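Local coordinates for protein trans-isoprenyl diphosphate synthase (Caulobacter crescentus, PDB 3OYR) that probably makes all-trans-octaprenyl diphosphate, the quinone side-chain precursor, by adding isopentenyl units to farnesyl diphosphate in a metal-dependent prenyltransferase reaction, at residues 224-235 / 336-345; 55-65 / 114-124. All coordinates share one frame; numbering follows the deposited sequence.

How the contacts relate
Contact 1 (224-235 with 336-345) lies deep in the helical fold, its centre about 9 Å from the centre of the chain, whereas contact 2 (55-65 with 114-124) is only partly buried, about 17 Å from that centre. The two share no helix or strand; their centres are about 23 Å apart and their nearest atoms about 7 Å, yet both touch the same two dimethylallyl diphosphates. Contact 1 packs two nearly parallel helices and brings a carboxylate to calcium and a phenyl ring to a phosphate oxygen. Contact 2 joins a helix and the loop after it to a turn and supplies arginines that bond directly to the diphosphates, with its aromatic packing farther from the ligands.

Contact 1 of 2, residues 224-235 / 336-345; sequences LGLAFQLADDAL and LADFAVSRRA. With CA (calcium ion), chain F; DMA (dimethylallyl diphosphate), chain D; DMA (dimethylallyl diphosphate), chain G.
Arg343 lays its guanidinium flat on the ring of Phe228, a stacked cation-pi pair with CZ 3.7 Å from the ring centroid and planes only 4° apart. With CG placed between backbone N and carbonyl carbon (chi1 67°) and the chain extended to NE, the group reaches back to its own helix and across to Phe228. There NE donates to Ala340 O, NH1 to Phe228 O at 2.9 Å, and NH2 to Ala345 O, with a salt bridge to the terminal OXT; these bonds fix its rotation. Leu235 CD1 lies over the opposite face.

The helices run at 20° with axes 8.1 Å apart, a spacing allowed by small residues: Ala231 CB sits 3.2 Å from Ala340 O, and Leu224 CD1 presses to 3.5 Å from Ala337 CA. The looser side is the chain end, where exposed Arg344 bends so that one guanidinium face rests on Leu235 CD2.

Asp232 binds calcium through OD1 at 2.3 Å, while OD2 forms a salt bridge with Lys246 and accepts a hydrogen bond from a water that also bonds Arg343 NH2 and O2A of the chain D ligand. Arg343 is thus second-shell, its positive charge probably stabilising the Asp232 carboxylate and that diphosphate.

Contact 2 of 2, residues 55-65 / 114-124; sequences ALAEHLIAAGG and RRGKVAAHLIW. With DMA (dimethylallyl diphosphate), chain D; DMA (dimethylallyl diphosphate), chain G.
Arg115 and Leu60 meet where helix 52-61 and the loop after it abut a type I' turn (Arg114 to Lys117), which links two short strands in the mainly helical isoprenoid synthase fold. Arg115 NE and NH1 grip two terminal phosphate oxygens of the chain D ligand, NE reaching O2B at 2.8 Å in an almost straight bond (177°). Arg114 instead serves the chain G ligand, NH1 to O1B at 2.7 Å and NH2 to O3B; its NH2 also pairs with Asp106.

Behind this first shell, Arg115 NH2 donates to Leu60 O from above the carbonyl plane, although that oxygen lies in the guanidinium plane. Gly64 O sits over one guanidinium face, and Gly65 passes with its CA 3.6 Å from Arg115 NE. Leu60 CD1 packs on Arg114 CG.

Farther out, Lys117 NZ bonds to a lone pair of His59 O, and its CD covers one face of the His59 ring. The opposite face receives the edge of Trp124, planes at 74°. Trp124 in turn carries Leu56 CA over its six-membered ring, 3.9 Å from the centroid. His59, with CG anti to its N (chi1 172°), directs NE2 straight at Val118 O, 2.9 Å away and in the ring plane.

Contact 1 of 2, residues 224-235 / 336-345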
loop_
_atom_site.group_PDB
_atom_site.type_symbol
_atom_site.label_atom_id
_atom_site.label_comp_id
_atom_site.label_asym_id
_atom_site.label_seq_id
_atom_site.Cartn_x
_atom_site.Cartn_y
_atom_site.Cartn_z
ATOM N N LEU B 224 14.944 -16.790 -9.040
ATOM C CA LEU B 224 14.474 -16.201 -10.308
ATOM C C LEU B 224 14.431 -14.679 -10.212
ATOM O O LEU B 224 14.870 -13.985 -11.126
ATOM C CB LEU B 224 13.107 -16.739 -10.732
ATOM C CG LEU B 224 12.727 -16.197 -12.112
ATOM C CD1 LEU B 224 12.726 -17.263 -13.134
ATOM C CD2 LEU B 224 11.417 -15.509 -12.096
ATOM N N GLY B 225 13.945 -14.171 -9.082
ATOM C CA GLY B 225 13.827 -12.731 -8.890
ATOM C C GLY B 225 15.146 -11.991 -8.802
ATOM O O GLY B 225 15.258 -10.879 -9.319
ATOM N N LEU B 226 16.139 -12.587 -8.154
ATOM C CA LEU B 226 17.498 -12.014 -8.152
ATOM C C LEU B 226 18.066 -11.889 -9.578
ATOM O O LEU B 226 18.480 -10.791 -10.001
ATOM C CB LEU B 226 18.422 -12.823 -7.232
ATOM C CG LEU B 226 18.028 -12.759 -5.745
ATOM C CD1 LEU B 226 18.803 -13.755 -4.918
ATOM C CD2 LEU B 226 18.254 -11.367 -5.199
ATOM N N ALA B 227 18.012 -12.991 -10.333
ATOM C CA ALA B 227 18.399 -13.000 -11.757
ATOM C C ALA B 227 17.649 -11.914 -12.506
ATOM O O ALA B 227 18.263 -11.105 -13.234
ATOM C CB ALA B 227 18.109 -14.394 -12.391
ATOM N N PHE B 228 16.331 -11.877 -12.280
ATOM C CA PHE B 228 15.428 -10.945 -12.944
ATOM C C PHE B 228 15.869 -9.507 -12.725
ATOM O O PHE B 228 15.987 -8.737 -13.684
ATOM C CB PHE B 228 13.976 -11.146 -12.445
ATOM C CG PHE B 228 12.950 -10.355 -13.217
ATOM C CD1 PHE B 228 12.411 -10.864 -14.402
ATOM C CD2 PHE B 228 12.525 -9.094 -12.766
ATOM C CE1 PHE B 228 11.467 -10.116 -15.136
ATOM C CE2 PHE B 228 11.563 -8.346 -13.489
ATOM C CZ PHE B 228 11.044 -8.852 -14.673
ATOM N N GLN B 229 16.124 -9.152 -11.465
ATOM C CA GLN B 229 16.473 -7.775 -11.125
ATOM C C GLN B 229 17.868 -7.370 -11.617
ATOM O O GLN B 229 18.064 -6.238 -12.090
ATOM C CB GLN B 229 16.346 -7.553 -9.630
ATOM C CG GLN B 229 16.486 -6.097 -9.239
ATOM C CD GLN B 229 15.470 -5.193 -9.921
ATOM O OE1 GLN B 229 14.282 -5.491 -9.960
ATOM N NE2 GLN B 229 15.938 -4.089 -10.461
ATOM N N LEU B 230 18.830 -8.283 -11.500
ATOM C CA LEU B 230 20.166 -8.090 -12.098
ATOM C C LEU B 230 20.076 -7.807 -13.599
ATOM O O LEU B 230 20.689 -6.853 -14.078
ATOM C CB LEU B 230 21.067 -9.295 -11.834
ATOM C CG LEU B 230 21.527 -9.384 -10.375
ATOM C CD1 LEU B 230 22.081 -10.742 -10.089
ATOM C CD2 LEU B 230 22.552 -8.351 -10.089
ATOM N N ALA B 231 19.288 -8.608 -14.325
ATOM C CA ALA B 231 19.045 -8.354 -15.749
ATOM C C ALA B 231 18.343 -7.019 -15.972
ATOM O O ALA B 231 18.702 -6.296 -16.891
ATOM C CB ALA B 231 18.262 -9.485 -16.396
ATOM N N ASP B 232 17.371 -6.684 -15.122
ATOM C CA ASP B 232 16.695 -5.389 -15.202
ATOM C C ASP B 232 17.660 -4.229 -15.006
ATOM O O ASP B 232 17.598 -3.229 -15.733
ATOM C CB ASP B 232 15.559 -5.279 -14.179
ATOM C CG ASP B 232 14.765 -4.006 -14.344
ATOM O OD1 ASP B 232 15.063 -3.007 -13.629
ATOM O OD2 ASP B 232 13.877 -3.986 -15.229
ATOM N N ASP B 233 18.550 -4.357 -14.022
ATOM C CA ASP B 233 19.567 -3.345 -13.772
ATOM C C ASP B 233 20.539 -3.189 -14.954
ATOM O O ASP B 233 20.895 -2.066 -15.312
ATOM C CB ASP B 233 20.301 -3.627 -12.456
ATOM C CG ASP B 233 19.432 -3.322 -11.224
ATOM O OD1 ASP B 233 18.306 -2.791 -11.368
ATOM O OD2 ASP B 233 19.877 -3.607 -10.099
ATOM N N ALA B 234 20.938 -4.303 -15.567
ATOM C CA ALA B 234 21.769 -4.272 -16.773
ATOM C C ALA B 234 21.029 -3.655 -17.958
ATOM O O ALA B 234 21.611 -2.867 -18.702
ATOM C CB ALA B 234 22.272 -5.674 -17.138
ATOM N N LEU B 235 19.754 -4.024 -18.126
ATOM C CA LEU B 235 18.884 -3.436 -19.160
ATOM C C LEU B 235 18.711 -1.920 -19.031
ATOM O O LEU B 235 18.476 -1.233 -20.020
ATOM C CB LEU B 235 17.511 -4.136 -19.204
ATOM C CG LEU B 235 17.471 -5.463 -19.956
ATOM C CD1 LEU B 235 16.119 -6.130 -19.801
ATOM C CD2 LEU B 235 17.811 -5.270 -21.443
ATOM N N LEU B 336 11.734 -20.119 -18.195
ATOM C CA LEU B 336 11.532 -18.769 -17.644
ATOM C C LEU B 336 12.782 -18.249 -16.927
ATOM O O LEU B 336 13.124 -17.059 -17.031
ATOM C CB LEU B 336 10.312 -18.727 -16.709
ATOM C CG LEU B 336 10.031 -17.432 -15.929
ATOM C CD1 LEU B 336 9.575 -16.307 -16.880
ATOM C CD2 LEU B 336 9.004 -17.651 -14.841
ATOM N N ALA B 337 13.463 -19.143 -16.211
ATOM C CA ALA B 337 14.721 -18.811 -15.532
ATOM C C ALA B 337 15.787 -18.279 -16.500
ATOM O O ALA B 337 16.433 -17.274 -16.217
ATOM C CB ALA B 337 15.237 -20.027 -14.740
ATOM N N ASP B 338 15.935 -18.938 -17.650
ATOM C CA ASP B 338 16.840 -18.480 -18.708
ATOM C C ASP B 338 16.358 -17.197 -19.337
ATOM O O ASP B 338 17.161 -16.304 -19.679
ATOM C CB ASP B 338 17.009 -19.585 -19.771
ATOM C CG ASP B 338 17.826 -20.766 -19.251
ATOM O OD1 ASP B 338 18.616 -20.575 -18.294
ATOM O OD2 ASP B 338 17.671 -21.882 -19.776
ATOM N N PHE B 339 15.033 -17.096 -19.487
ATOM C CA PHE B 339 14.422 -15.905 -20.043
ATOM C C PHE B 339 14.655 -14.678 -19.165
ATOM O O PHE B 339 14.913 -13.586 -19.679
ATOM C CB PHE B 339 12.922 -16.102 -20.297
ATOM C CG PHE B 339 12.259 -14.898 -20.895
ATOM C CD1 PHE B 339 12.419 -14.604 -22.245
ATOM C CD2 PHE B 339 11.498 -14.042 -20.110
ATOM C CE1 PHE B 339 11.805 -13.489 -22.810
ATOM C CE2 PHE B 339 10.888 -12.914 -20.666
ATOM C CZ PHE B 339 11.034 -12.647 -22.015
ATOM N N ALA B 340 14.562 -14.856 -17.846
ATOM C CA ALA B 340 14.867 -13.771 -16.905
ATOM C C ALA B 340 16.211 -13.090 -17.199
ATOM O O ALA B 340 16.308 -11.871 -17.135
ATOM C CB ALA B 340 14.803 -14.265 -15.467
ATOM N N VAL B 341 17.224 -13.882 -17.555
ATOM C CA VAL B 341 18.558 -13.379 -17.887
ATOM C C VAL B 341 18.665 -12.899 -19.346
ATOM O O VAL B 341 19.269 -11.856 -19.613
ATOM C CB VAL B 341 19.639 -14.455 -17.602
ATOM C CG1 VAL B 341 21.032 -13.925 -17.863
ATOM C CG2 VAL B 341 19.529 -14.938 -16.154
ATOM N N SER B 342 18.065 -13.634 -20.281
ATOM C CA SER B 342 18.245 -13.325 -21.724
ATOM C C SER B 342 17.371 -12.197 -22.300
ATOM O O SER B 342 17.758 -11.567 -23.297
ATOM C CB SER B 342 18.103 -14.587 -22.584
ATOM O OG SER B 342 16.777 -15.075 -22.586
ATOM N N ARG B 343 16.221 -11.935 -21.666
ATOM C CA ARG B 343 15.227 -10.952 -22.152
ATOM C C ARG B 343 15.757 -9.549 -22.464
ATOM O O ARG B 343 16.767 -9.101 -21.908
ATOM C CB ARG B 343 14.069 -10.822 -21.147
ATOM C CG ARG B 343 14.489 -10.200 -19.842
ATOM C CD ARG B 343 13.605 -10.570 -18.637
ATOM N NE ARG B 343 14.126 -9.896 -17.438
ATOM C CZ ARG B 343 13.774 -8.671 -17.062
ATOM N NH1 ARG B 343 14.299 -8.121 -15.970
ATOM N NH2 ARG B 343 12.865 -8.006 -17.761
ATOM N N ARG B 344 15.039 -8.866 -23.348
ATOM C CA ARG B 344 15.338 -7.491 -23.741
ATOM C C ARG B 344 14.357 -6.501 -23.124
ATOM O O ARG B 344 14.537 -5.290 -23.247
ATOM C CB ARG B 344 15.321 -7.359 -25.279
ATOM C CG ARG B 344 16.319 -8.270 -26.028
ATOM C CD ARG B 344 17.723 -8.156 -25.450
ATOM N NE ARG B 344 18.216 -6.773 -25.489
ATOM C CZ ARG B 344 19.193 -6.286 -24.725
ATOM N NH1 ARG B 344 19.814 -7.058 -23.835
ATOM N NH2 ARG B 344 19.550 -5.015 -24.854
ATOM N N ALA B 345 13.319 -7.025 -22.467
ATOM C CA ALA B 345 12.297 -6.199 -21.817
ATOM C C ALA B 345 11.638 -6.911 -20.634
ATOM O O ALA B 345 11.781 -8.131 -20.464
ATOM C CB ALA B 345 11.240 -5.795 -22.810
ATOM O OXT ALA B 345 10.932 -6.267 -19.842
HETATM CA CA CA F . 15.101 -0.762 -13.358
HETATM C C1 DMA D . 9.079 -3.988 -13.173
HETATM O O1 DMA D . 8.592 -5.327 -13.332
HETATM C C2 DMA D . 9.475 -4.160 -11.749
HETATM C C3 DMA D . 10.715 -4.503 -11.391
HETATM C C4 DMA D . 11.850 -4.615 -12.373
HETATM C C5 DMA D . 10.948 -4.746 -9.932
HETATM P PA DMA D . 8.393 -6.117 -14.713
HETATM O O1A DMA D . 7.911 -7.532 -14.463
HETATM O O2A DMA D . 9.656 -5.983 -15.518
HETATM O O3A DMA D . 7.225 -5.166 -15.312
HETATM P PB DMA D . 5.899 -5.563 -16.163
HETATM O O1B DMA D . 4.879 -6.045 -15.150
HETATM O O2B DMA D . 5.610 -4.174 -16.691
HETATM O O3B DMA D . 6.259 -6.598 -17.195
HETATM C C1 DMA G . 12.121 -1.696 -8.229
HETATM O O1 DMA G . 12.969 -1.834 -9.363
HETATM C C2 DMA G . 10.698 -1.388 -8.577
HETATM C C3 DMA G . 9.663 -1.958 -7.950
HETATM C C4 DMA G . 9.804 -2.953 -6.842
HETATM C C5 DMA G . 8.294 -1.560 -8.395
HETATM P PA DMA G . 13.305 -0.668 -10.451
HETATM O O1A DMA G . 14.612 -1.103 -11.042
HETATM O O2A DMA G . 13.143 0.720 -9.893
HETATM O O3A DMA G . 12.122 -0.989 -11.505
HETATM P PB DMA G . 11.755 -0.137 -12.829
HETATM O O1B DMA G . 10.709 -1.066 -13.387
HETATM O O2B DMA G . 13.040 -0.032 -13.617
HETATM O O3B DMA G . 11.269 1.221 -12.376
HETATM O O HOH W 1 12.308 -6.059 -15.755
HETATM O O HOH W 2 15.563 -0.638 -15.698
HETATM O O HOH W 3 17.362 -0.938 -12.773
HETATM O O HOH W 4 15.345 1.636 -13.415
#

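Contact 2 of 2, residues 55-65 / 114-124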
loop_
_atom_site.group_PDB
_atom_site.type_symbol
_atom_site.label_atom_id
_atom_site.label_comp_id
_atom_site.label_asym_id
_atom_site.label_seq_id
_atom_site.Cartn_x
_atom_site.Cartn_y
_atom_site.Cartn_z
ATOM N N ALA B 55 -9.991 4.313 -13.950
ATOM C CA ALA B 55 -9.307 5.048 -15.031
ATOM C C ALA B 55 -7.781 4.995 -14.861
ATOM O O ALA B 55 -7.086 4.578 -15.774
ATOM C CB ALA B 55 -9.798 6.494 -15.116
ATOM N N LEU B 56 -7.272 5.372 -13.682
ATOM C CA LEU B 56 -5.825 5.319 -13.411
ATOM C C LEU B 56 -5.276 3.890 -13.465
ATOM O O LEU B 56 -4.208 3.641 -14.052
ATOM C CB LEU B 56 -5.488 6.003 -12.078
ATOM C CG LEU B 56 -4.049 6.457 -11.778
ATOM C CD1 LEU B 56 -4.015 7.492 -10.670
ATOM C CD2 LEU B 56 -3.145 5.294 -11.368
ATOM N N ALA B 57 -6.015 2.959 -12.865
ATOM C CA ALA B 57 -5.610 1.559 -12.804
ATOM C C ALA B 57 -5.508 0.895 -14.178
ATOM O O ALA B 57 -4.489 0.258 -14.490
ATOM C CB ALA B 57 -6.558 0.774 -11.908
ATOM N N GLU B 58 -6.552 1.042 -14.996
ATOM C CA GLU B 58 -6.550 0.470 -16.344
ATOM C C GLU B 58 -5.509 1.115 -17.250
ATOM O O GLU B 58 -4.980 0.457 -18.135
ATOM C CB GLU B 58 -7.932 0.538 -17.015
ATOM C CG GLU B 58 -8.137 -0.535 -18.098
ATOM C CD GLU B 58 -9.030 -0.083 -19.246
ATOM O OE1 GLU B 58 -10.209 0.250 -18.998
ATOM O OE2 GLU B 58 -8.556 -0.080 -20.406
ATOM N N HIS B 59 -5.196 2.389 -17.022
ATOM C CA HIS B 59 -4.139 3.039 -17.791
ATOM C C HIS B 59 -2.837 2.227 -17.643
ATOM O O HIS B 59 -2.163 1.962 -18.635
ATOM C CB HIS B 59 -3.960 4.486 -17.344
ATOM C CG HIS B 59 -2.775 5.180 -17.955
ATOM N ND1 HIS B 59 -2.856 5.899 -19.130
ATOM C CD2 HIS B 59 -1.491 5.293 -17.536
ATOM C CE1 HIS B 59 -1.673 6.409 -19.418
ATOM N NE2 HIS B 59 -0.823 6.051 -18.471
ATOM N N LEU B 60 -2.531 1.786 -16.417
ATOM C CA LEU B 60 -1.342 0.967 -16.159
ATOM C C LEU B 60 -1.491 -0.523 -16.516
ATOM O O LEU B 60 -0.628 -1.084 -17.209
ATOM C CB LEU B 60 -0.864 1.137 -14.711
ATOM C CG LEU B 60 0.448 0.426 -14.324
ATOM C CD1 LEU B 60 1.560 0.703 -15.327
ATOM C CD2 LEU B 60 0.906 0.857 -12.953
ATOM N N ILE B 61 -2.566 -1.148 -16.040
ATOM C CA ILE B 61 -2.783 -2.568 -16.213
ATOM C C ILE B 61 -2.982 -2.955 -17.688
ATOM O O ILE B 61 -2.306 -3.863 -18.187
ATOM C CB ILE B 61 -3.944 -3.078 -15.317
ATOM C CG1 ILE B 61 -3.609 -2.902 -13.824
ATOM C CG2 ILE B 61 -4.268 -4.538 -15.634
ATOM C CD1 ILE B 61 -4.870 -2.919 -12.877
ATOM N N ALA B 62 -3.876 -2.254 -18.389
ATOM C CA ALA B 62 -4.107 -2.517 -19.820
ATOM C C ALA B 62 -2.933 -2.121 -20.733
ATOM O O ALA B 62 -2.865 -2.593 -21.872
ATOM C CB ALA B 62 -5.439 -1.877 -20.308
ATOM N N ALA B 63 -2.005 -1.301 -20.227
ATOM C CA ALA B 63 -0.836 -0.846 -21.000
ATOM C C ALA B 63 0.112 -1.970 -21.433
ATOM O O ALA B 63 0.874 -1.821 -22.392
ATOM C CB ALA B 63 -0.054 0.203 -20.225
ATOM N N GLY B 64 0.065 -3.087 -20.719
ATOM C CA GLY B 64 0.918 -4.226 -21.016
ATOM C C GLY B 64 1.375 -4.893 -19.735
ATOM O O GLY B 64 0.680 -4.858 -18.703
ATOM N N GLY B 65 2.547 -5.507 -19.808
ATOM C CA GLY B 65 3.157 -6.137 -18.651
ATOM C C GLY B 65 3.208 -7.623 -18.892
ATOM O O GLY B 65 2.278 -8.193 -19.443
ATOM N N ARG B 114 6.235 4.219 -18.382
ATOM C CA ARG B 114 5.982 2.901 -17.822
ATOM C C ARG B 114 5.096 2.132 -18.775
ATOM O O ARG B 114 3.993 2.595 -19.115
ATOM C CB ARG B 114 5.319 3.002 -16.435
ATOM C CG ARG B 114 4.798 1.647 -15.913
ATOM C CD ARG B 114 5.920 0.701 -15.519
ATOM N NE ARG B 114 6.656 1.232 -14.380
ATOM C CZ ARG B 114 7.784 0.723 -13.888
ATOM N NH1 ARG B 114 8.331 -0.371 -14.419
ATOM N NH2 ARG B 114 8.350 1.311 -12.840
ATOM N N ARG B 115 5.592 0.971 -19.210
ATOM C CA ARG B 115 4.888 0.087 -20.143
ATOM C C ARG B 115 4.488 0.807 -21.446
ATOM O O ARG B 115 3.429 0.530 -22.029
ATOM C CB ARG B 115 3.671 -0.586 -19.473
ATOM C CG ARG B 115 4.013 -1.561 -18.346
ATOM C CD ARG B 115 2.736 -2.099 -17.672
ATOM N NE ARG B 115 3.024 -3.135 -16.662
ATOM C CZ ARG B 115 2.150 -3.600 -15.770
ATOM N NH1 ARG B 115 2.531 -4.548 -14.908
ATOM N NH2 ARG B 115 0.898 -3.123 -15.721
ATOM N N GLY B 116 5.332 1.738 -21.889
ATOM C CA GLY B 116 5.124 2.423 -23.164
ATOM C C GLY B 116 4.228 3.649 -23.090
ATOM O O GLY B 116 4.135 4.398 -24.064
ATOM N N LYS B 117 3.561 3.844 -21.950
ATOM C CA LYS B 117 2.676 4.991 -21.735
ATOM C C LYS B 117 3.330 5.945 -20.740
ATOM O O LYS B 117 4.241 5.557 -19.998
ATOM C CB LYS B 117 1.300 4.551 -21.201
ATOM C CG LYS B 117 0.388 3.821 -22.204
ATOM C CD LYS B 117 -1.013 3.648 -21.601
ATOM C CE LYS B 117 -1.872 2.625 -22.346
ATOM N NZ LYS B 117 -3.010 2.111 -21.498
ATOM N N VAL B 118 2.860 7.186 -20.728
ATOM C CA VAL B 118 3.252 8.176 -19.724
ATOM C C VAL B 118 2.898 7.615 -18.343
ATOM O O VAL B 118 1.870 6.946 -18.197
ATOM C CB VAL B 118 2.543 9.546 -19.999
ATOM C CG1 VAL B 118 1.009 9.397 -19.986
ATOM C CG2 VAL B 118 2.987 10.618 -19.034
ATOM N N ALA B 119 3.777 7.819 -17.360
ATOM C CA ALA B 119 3.528 7.353 -16.001
ATOM C C ALA B 119 2.285 8.049 -15.435
ATOM O O ALA B 119 2.158 9.275 -15.534
ATOM C CB ALA B 119 4.728 7.618 -15.127
ATOM N N ALA B 120 1.383 7.254 -14.851
ATOM C CA ALA B 120 0.074 7.711 -14.354
ATOM C C ALA B 120 0.085 9.003 -13.544
ATOM O O ALA B 120 -0.828 9.829 -13.675
ATOM C CB ALA B 120 -0.586 6.607 -13.548
ATOM N N HIS B 121 1.122 9.192 -12.726
ATOM C CA HIS B 121 1.235 10.382 -11.880
ATOM C C HIS B 121 1.467 11.690 -12.638
ATOM O O HIS B 121 1.313 12.768 -12.068
ATOM C CB HIS B 121 2.305 10.200 -10.808
ATOM C CG HIS B 121 3.699 10.068 -11.346
ATOM N ND1 HIS B 121 4.550 11.146 -11.488
ATOM C CD2 HIS B 121 4.402 8.982 -11.750
ATOM C CE1 HIS B 121 5.708 10.729 -11.966
ATOM N NE2 HIS B 121 5.645 9.420 -12.135
ATOM N N LEU B 122 1.835 11.596 -13.914
ATOM C CA LEU B 122 1.960 12.787 -14.755
ATOM C C LEU B 122 0.614 13.223 -15.348
ATOM O O LEU B 122 0.469 14.363 -15.793
ATOM C CB LEU B 122 3.017 12.578 -15.852
ATOM C CG LEU B 122 4.489 12.539 -15.405
ATOM C CD1 LEU B 122 5.417 12.134 -16.557
ATOM C CD2 LEU B 122 4.941 13.865 -14.804
ATOM N N ILE B 123 -0.361 12.313 -15.343
ATOM C CA ILE B 123 -1.709 12.583 -15.830
ATOM C C ILE B 123 -2.669 12.920 -14.678
ATOM O O ILE B 123 -3.426 13.892 -14.748
ATOM C CB ILE B 123 -2.261 11.371 -16.631
ATOM C CG1 ILE B 123 -1.389 11.065 -17.850
ATOM C CG2 ILE B 123 -3.721 11.577 -17.029
ATOM C CD1 ILE B 123 -1.124 12.277 -18.773
ATOM N N TRP B 124 -2.631 12.115 -13.619
ATOM C CA TRP B 124 -3.578 12.255 -12.512
ATOM C C TRP B 124 -2.963 12.896 -11.277
ATOM O O TRP B 124 -3.681 13.272 -10.349
ATOM C CB TRP B 124 -4.177 10.899 -12.156
ATOM C CG TRP B 124 -5.173 10.386 -13.144
ATOM C CD1 TRP B 124 -6.504 10.690 -13.193
ATOM C CD2 TRP B 124 -4.933 9.457 -14.213
ATOM N NE1 TRP B 124 -7.107 10.020 -14.225
ATOM C CE2 TRP B 124 -6.168 9.254 -14.870
ATOM C CE3 TRP B 124 -3.797 8.778 -14.680
ATOM C CZ2 TRP B 124 -6.302 8.400 -15.979
ATOM C CZ3 TRP B 124 -3.926 7.925 -15.790
ATOM C CH2 TRP B 124 -5.173 7.750 -16.424
HETATM C C1 DMA D . 9.079 -3.988 -13.173
HETATM O O1 DMA D . 8.592 -5.327 -13.332
HETATM C C2 DMA D . 9.475 -4.160 -11.749
HETATM C C3 DMA D . 10.715 -4.503 -11.391
HETATM C C4 DMA D . 11.850 -4.615 -12.373
HETATM C C5 DMA D . 10.948 -4.746 -9.932
HETATM P PA DMA D . 8.393 -6.117 -14.713
HETATM O O1A DMA D . 7.911 -7.532 -14.463
HETATM O O2A DMA D . 9.656 -5.983 -15.518
HETATM O O3A DMA D . 7.225 -5.166 -15.312
HETATM P PB DMA D . 5.899 -5.563 -16.163
HETATM O O1B DMA D . 4.879 -6.045 -15.150
HETATM O O2B DMA D . 5.610 -4.174 -16.691
HETATM O O3B DMA D . 6.259 -6.598 -17.195
HETATM C C1 DMA G . 12.121 -1.696 -8.229
HETATM O O1 DMA G . 12.969 -1.834 -9.363
HETATM C C2 DMA G . 10.698 -1.388 -8.577
HETATM C C3 DMA G . 9.663 -1.958 -7.950
HETATM C C4 DMA G . 9.804 -2.953 -6.842
HETATM C C5 DMA G . 8.294 -1.560 -8.395
HETATM P PA DMA G . 13.305 -0.668 -10.451
HETATM O O1A DMA G . 14.612 -1.103 -11.042
HETATM O O2A DMA G . 13.143 0.720 -9.893
HETATM O O3A DMA G . 12.122 -0.989 -11.505
HETATM P PB DMA G . 11.755 -0.137 -12.829
HETATM O O1B DMA G . 10.709 -1.066 -13.387
HETATM O O2B DMA G . 13.040 -0.032 -13.617
HETATM O O3B DMA G . 11.269 1.221 -12.376
#